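Local coordinates for replication protein A (Methanococcus maripaludis, PDB 3E0E) that probably binds DNA, and is represented here by a single OB-fold domain of a longer replication protein, at residues 39-44 and 52-57; 60-65 and 90-95. All coordinates share one frame; numbering follows the deposited sequence.

How the interactions relate
From the N terminus, strand 37-46 turns back into strand 49-56, and interaction 1 zips the two together as an antiparallel hairpin, closing a loop of seven residues between the segments. The chain then runs into the loop before strand 69-78. Interaction 2 opens there, after interaction 1 has closed, and spans 24 residues that include strands 69-78 and 83-87, so the contacts follow in series, neither nested nor crossed. They nevertheless meet in space: L55 CD2 touches I90 CG2, and the ammonium group of K40 reaches the backbone carbonyls of A60 and F62. Together they join the hairpin, the loop and strand 89-92 within one OB fold.

Interaction 1: 39-44 and 52-57; sequences LKSLFL and RGTLWN
Four backbone hydrogen bonds join K40 to L55 and L42 to G53, one pair at each of these two antiparallel hydrogen-bonded positions. The straightest runs from G53 N to L42 O, 2.8 Å at 171°. The alternating pairs L39-W56, S41-T54 and F43-R52 are non-hydrogen-bonded, with CA-H...O contacts such as L39 CA to L55 O lying between the strands.

One polar side-chain bond is added on the face that carries L39, S41, F43, R52, T54 and W56. The nearly straight R52 side chain (chi3 -171°) runs diagonally over the strands and gives NH2 to S41 OG, 3.0 Å away; the bond is bent, and the hydroxyl sits 29° out of the guanidinium plane. T54 CG2 lies against one face of that guanidinium, whose NH1 forms a salt bridge with E84.

Apolar contacts occupy both faces. L39 CD2 stands over the six-membered ring of W56 in a CH-pi contact, 3.9 Å from the centroid, while L39 CB meets the ring at CZ3. On the other face, L55 CD1 touches L42 CD1 at 3.8 Å and is pressed closely by K40 CE. Bends along the K40 chain carry NZ onward to the backbone carbonyls of A60 and F62.

Thus L42 and L55 give an apolar patch that meets I90, with the K40 chain alongside, while two nitrogens, NH2 bonded to S41 and NH1 to E84, probably fix the R52 guanidinium over T54.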
loop_
_atom_site.group_PDB
_atom_site.type_symbol
_atom_site.label_atom_id
_atom_site.label_comp_id
_atom_site.label_asym_id
_atom_site.label_seq_id
_atom_site.Cartn_x
_atom_site.Cartn_y
_atom_site.Cartn_z
ATOM N N LEU A 39 10.700 -4.303 -5.016
ATOM C CA LEU A 39 9.936 -3.263 -4.334
ATOM C C LEU A 39 9.092 -2.503 -5.339
ATOM O O LEU A 39 9.573 -2.117 -6.400
ATOM C CB LEU A 39 10.861 -2.262 -3.616
ATOM C CG LEU A 39 10.253 -0.969 -3.035
ATOM C CD1 LEU A 39 9.919 0.005 -4.154
ATOM C CD2 LEU A 39 9.029 -1.282 -2.191
ATOM N N LYS A 40 7.829 -2.284 -4.995
ATOM C CA LYS A 40 6.930 -1.509 -5.836
ATOM C C LYS A 40 6.233 -0.575 -4.854
ATOM O O LYS A 40 5.548 -1.034 -3.940
ATOM C CB LYS A 40 5.901 -2.415 -6.523
ATOM C CG LYS A 40 5.668 -2.104 -8.002
ATOM C CD LYS A 40 4.244 -1.645 -8.293
ATOM C CE LYS A 40 3.210 -2.752 -8.105
ATOM N NZ LYS A 40 2.900 -3.490 -9.372
ATOM N N SER A 41 6.439 0.728 -5.012
ATOM C CA SER A 41 5.806 1.695 -4.129
ATOM C C SER A 41 4.474 2.181 -4.686
ATOM O O SER A 41 4.303 2.326 -5.896
ATOM C CB SER A 41 6.724 2.901 -3.903
ATOM O OG SER A 41 7.940 2.508 -3.292
ATOM N N LEU A 42 3.536 2.436 -3.782
ATOM C CA LEU A 42 2.218 2.934 -4.146
ATOM C C LEU A 42 1.927 4.152 -3.293
ATOM O O LEU A 42 2.419 4.259 -2.173
ATOM C CB LEU A 42 1.128 1.902 -3.841
ATOM C CG LEU A 42 1.207 0.514 -4.469
ATOM C CD1 LEU A 42 -0.020 -0.307 -4.060
ATOM C CD2 LEU A 42 1.286 0.650 -5.975
ATOM N N PHE A 43 1.159 5.090 -3.830
ATOM C CA PHE A 43 0.757 6.226 -3.024
ATOM C C PHE A 43 -0.736 5.996 -2.873
ATOM O O PHE A 43 -1.472 5.946 -3.855
ATOM C CB PHE A 43 1.040 7.564 -3.704
ATOM C CG PHE A 43 0.997 8.722 -2.753
ATOM C CD1 PHE A 43 -0.007 9.677 -2.835
ATOM C CD2 PHE A 43 1.938 8.825 -1.732
ATOM C CE1 PHE A 43 -0.079 10.720 -1.914
ATOM C CE2 PHE A 43 1.877 9.863 -0.805
ATOM C CZ PHE A 43 0.865 10.812 -0.897
ATOM N N LEU A 44 -1.166 5.830 -1.630
ATOM C CA LEU A 44 -2.558 5.535 -1.317
ATOM C C LEU A 44 -3.266 6.706 -0.668
ATOM O O LEU A 44 -2.659 7.468 0.076
ATOM C CB LEU A 44 -2.595 4.331 -0.383
ATOM C CG LEU A 44 -1.885 3.091 -0.934
ATOM C CD1 LEU A 44 -1.643 2.106 0.187
ATOM C CD2 LEU A 44 -2.719 2.468 -2.043
ATOM N N ARG A 52 2.258 6.267 1.908
ATOM C CA ARG A 52 3.023 5.455 0.970
ATOM C C ARG A 52 2.863 3.993 1.362
ATOM O O ARG A 52 2.875 3.660 2.542
ATOM C CB ARG A 52 4.505 5.828 1.034
ATOM C CG ARG A 52 5.396 5.032 0.097
ATOM C CD ARG A 52 6.847 5.147 0.518
ATOM N NE ARG A 52 7.757 4.581 -0.469
ATOM C CZ ARG A 52 8.945 4.058 -0.181
ATOM N NH1 ARG A 52 9.376 4.020 1.074
ATOM N NH2 ARG A 52 9.707 3.576 -1.152
ATOM N N GLY A 53 2.696 3.133 0.365
ATOM C CA GLY A 53 2.569 1.711 0.622
ATOM C C GLY A 53 3.705 1.006 -0.087
ATOM O O GLY A 53 4.042 1.372 -1.209
ATOM N N THR A 54 4.312 0.013 0.557
ATOM C CA THR A 54 5.409 -0.708 -0.070
ATOM C C THR A 54 5.092 -2.188 -0.289
ATOM O O THR A 54 4.827 -2.937 0.655
ATOM C CB THR A 54 6.716 -0.573 0.748
ATOM O OG1 THR A 54 6.503 -1.028 2.090
ATOM C CG2 THR A 54 7.172 0.880 0.777
ATOM N N LEU A 55 5.104 -2.582 -1.556
ATOM C CA LEU A 55 4.842 -3.957 -1.964
ATOM C C LEU A 55 6.204 -4.612 -2.112
ATOM O O LEU A 55 7.037 -4.141 -2.885
ATOM C CB LEU A 55 4.108 -3.977 -3.307
ATOM C CG LEU A 55 2.697 -3.385 -3.362
ATOM C CD1 LEU A 55 2.256 -3.269 -4.807
ATOM C CD2 LEU A 55 1.729 -4.255 -2.564
ATOM N N TRP A 56 6.436 -5.692 -1.377
ATOM C CA TRP A 56 7.729 -6.359 -1.430
ATOM C C TRP A 56 7.718 -7.707 -2.129
ATOM O O TRP A 56 6.717 -8.427 -2.124
ATOM C CB TRP A 56 8.293 -6.552 -0.018
ATOM C CG TRP A 56 8.447 -5.283 0.748
ATOM C CD1 TRP A 56 7.575 -4.763 1.659
ATOM C CD2 TRP A 56 9.542 -4.366 0.668
ATOM N NE1 TRP A 56 8.060 -3.577 2.155
ATOM C CE2 TRP A 56 9.266 -3.309 1.563
ATOM C CE3 TRP A 56 10.731 -4.334 -0.075
ATOM C CZ2 TRP A 56 10.137 -2.229 1.737
ATOM C CZ3 TRP A 56 11.599 -3.259 0.100
ATOM C CH2 TRP A 56 11.294 -2.222 0.999
ATOM N N ASN A 57 8.856 -8.023 -2.731
ATOM C CA ASN A 57 9.069 -9.278 -3.425
ATOM C C ASN A 57 7.929 -9.649 -4.377
ATOM O O ASN A 57 7.637 -8.888 -5.296
ATOM C CB ASN A 57 9.337 -10.364 -2.385
ATOM C CG ASN A 57 10.393 -9.937 -1.370
ATOM O OD1 ASN A 57 11.401 -9.318 -1.730
ATOM N ND2 ASN A 57 10.167 -10.263 -0.102
#

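Interaction 2: 60-65 and 90-95; sequences ADFEVK and IGIIEK
F62 lies across I90 of strand 89-92, its ring resting on the isoleucine's CG2 methyl. The F62 CB points toward the strand, and with CG anti to the backbone N (chi1 -175°) the ring is carried out over it. CG comes first, 3.7 Å from I90 CG2. CD1 and CD2 flank the same methyl, which sits almost centrally beneath one face, 10° off the ring normal, in a CH-pi contact. Farther out the surroundings differ on the two sides of the ring: CE1 comes 3.6 Å from the carbonyl oxygen I90 O, whereas CE2 meets I92 CG1 at 4.0 Å, an approach at the ring edge. CZ, the tip, reaches both I90 O and the CA of G91.

Two smaller contacts accompany it. V64 CG2 packs on I90 CD1 at 3.8 Å, and I92 CD1 extends to the backbone oxygen E63 O, 3.4 Å away. The contact is therefore one of van der Waals packing, with I90 as its buried member; I90 also touches L42, A70 and V72.

These contacts lay the loop between strands 49-56 and 69-78 against strand 89-92. In the OB fold this is the link between the third and fourth strands of the barrel, occupied in many members by a helix and here by a short 3-10 turn and an extended segment that packs against the barrel.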
loop_
_atom_site.group_PDB
_atom_site.type_symbol
_atom_site.label_atom_id
_atom_site.label_comp_id
_atom_site.label_asym_id
_atom_site.label_seq_id
_atom_site.Cartn_x
_atom_site.Cartn_y
_atom_site.Cartn_z
ATOM N N ALA A 60 5.255 -7.216 -5.387
ATOM C CA ALA A 60 5.668 -6.106 -6.231
ATOM C C ALA A 60 5.146 -6.323 -7.648
ATOM O O ALA A 60 5.145 -5.406 -8.464
ATOM C CB ALA A 60 7.189 -5.981 -6.241
ATOM N N ASP A 61 4.711 -7.547 -7.939
ATOM C CA ASP A 61 4.175 -7.863 -9.256
ATOM C C ASP A 61 2.655 -7.948 -9.250
ATOM O O ASP A 61 2.039 -8.319 -10.252
ATOM C CB ASP A 61 4.781 -9.169 -9.772
ATOM C CG ASP A 61 6.170 -8.971 -10.345
ATOM O OD1 ASP A 61 7.029 -9.855 -10.156
ATOM O OD2 ASP A 61 6.401 -7.924 -10.993
ATOM N N PHE A 62 2.049 -7.598 -8.119
ATOM C CA PHE A 62 0.594 -7.614 -8.007
ATOM C C PHE A 62 0.015 -6.618 -9.015
ATOM O O PHE A 62 0.489 -5.486 -9.120
ATOM C CB PHE A 62 0.174 -7.213 -6.594
ATOM C CG PHE A 62 -1.299 -7.325 -6.354
ATOM C CD1 PHE A 62 -1.878 -8.554 -6.071
ATOM C CD2 PHE A 62 -2.111 -6.200 -6.421
ATOM C CE1 PHE A 62 -3.254 -8.661 -5.857
ATOM C CE2 PHE A 62 -3.479 -6.296 -6.210
ATOM C CZ PHE A 62 -4.052 -7.526 -5.928
ATOM N N GLU A 63 -1.008 -7.038 -9.754
ATOM C CA GLU A 63 -1.617 -6.164 -10.748
ATOM C C GLU A 63 -2.483 -5.087 -10.103
ATOM O O GLU A 63 -3.614 -5.339 -9.693
ATOM C CB GLU A 63 -2.449 -6.983 -11.744
ATOM C CG GLU A 63 -3.529 -7.843 -11.107
ATOM C CD GLU A 63 -4.410 -8.546 -12.127
ATOM O OE1 GLU A 63 -3.893 -9.396 -12.884
ATOM O OE2 GLU A 63 -5.622 -8.242 -12.171
ATOM N N VAL A 64 -1.932 -3.882 -10.017
ATOM C CA VAL A 64 -2.622 -2.736 -9.440
ATOM C C VAL A 64 -2.499 -1.579 -10.418
ATOM O O VAL A 64 -1.453 -1.395 -11.040
ATOM C CB VAL A 64 -2.004 -2.328 -8.081
ATOM C CG1 VAL A 64 -2.173 -0.832 -7.846
ATOM C CG2 VAL A 64 -2.682 -3.095 -6.965
ATOM N N LYS A 65 -3.568 -0.803 -10.551
ATOM C CA LYS A 65 -3.578 0.319 -11.476
ATOM C C LYS A 65 -4.034 1.579 -10.756
ATOM O O LYS A 65 -4.737 1.507 -9.748
ATOM C CB LYS A 65 -4.529 0.007 -12.634
ATOM C CG LYS A 65 -4.290 -1.376 -13.244
ATOM C CD LYS A 65 -5.520 -1.925 -13.955
ATOM C CE LYS A 65 -5.362 -3.419 -14.240
ATOM N NZ LYS A 65 -6.590 -4.038 -14.823
ATOM N N ILE A 90 -2.723 -7.525 -0.162
ATOM C CA ILE A 90 -3.453 -6.530 -0.935
ATOM C C ILE A 90 -4.473 -7.206 -1.849
ATOM O O ILE A 90 -4.222 -8.280 -2.404
ATOM C CB ILE A 90 -2.488 -5.643 -1.776
ATOM C CG1 ILE A 90 -3.288 -4.585 -2.543
ATOM C CG2 ILE A 90 -1.645 -6.508 -2.711
ATOM C CD1 ILE A 90 -2.417 -3.493 -3.156
ATOM N N GLY A 91 -5.637 -6.578 -1.968
ATOM C CA GLY A 91 -6.690 -7.099 -2.819
ATOM C C GLY A 91 -7.411 -5.919 -3.422
ATOM O O GLY A 91 -7.406 -4.834 -2.848
ATOM N N ILE A 92 -8.030 -6.110 -4.578
ATOM C CA ILE A 92 -8.747 -5.021 -5.224
ATOM C C ILE A 92 -10.225 -5.037 -4.848
ATOM O O ILE A 92 -10.928 -6.024 -5.074
ATOM C CB ILE A 92 -8.615 -5.113 -6.757
ATOM C CG1 ILE A 92 -7.139 -5.056 -7.153
ATOM C CG2 ILE A 92 -9.388 -3.984 -7.417
ATOM C CD1 ILE A 92 -6.888 -5.320 -8.609
ATOM N N ILE A 93 -10.687 -3.937 -4.267
ATOM C CA ILE A 93 -12.080 -3.805 -3.871
ATOM C C ILE A 93 -12.904 -3.405 -5.089
ATOM O O ILE A 93 -13.892 -4.052 -5.432
ATOM C CB ILE A 93 -12.246 -2.720 -2.791
ATOM C CG1 ILE A 93 -11.432 -3.094 -1.550
ATOM C CG2 ILE A 93 -13.721 -2.508 -2.484
ATOM C CD1 ILE A 93 -11.750 -4.445 -0.973
ATOM N N GLU A 94 -12.471 -2.337 -5.745
ATOM C CA GLU A 94 -13.151 -1.823 -6.923
ATOM C C GLU A 94 -12.108 -1.381 -7.940
ATOM O O GLU A 94 -11.237 -0.564 -7.638
ATOM C CB GLU A 94 -14.044 -0.646 -6.528
ATOM C CG GLU A 94 -14.804 0.000 -7.669
ATOM C CD GLU A 94 -15.762 1.065 -7.180
ATOM O OE1 GLU A 94 -16.846 0.707 -6.667
ATOM O OE2 GLU A 94 -15.423 2.259 -7.289
ATOM N N LYS A 95 -12.189 -1.927 -9.147
ATOM C CA LYS A 95 -11.235 -1.568 -10.184
ATOM C C LYS A 95 -11.466 -0.150 -10.676
ATOM O O LYS A 95 -12.596 0.340 -10.695
ATOM C CB LYS A 95 -11.321 -2.548 -11.354
ATOM C CG LYS A 95 -10.745 -3.920 -11.046
ATOM C CD LYS A 95 -10.565 -4.747 -12.311
ATOM C CE LYS A 95 -11.898 -5.164 -12.912
ATOM N NZ LYS A 95 -12.628 -6.115 -12.031
#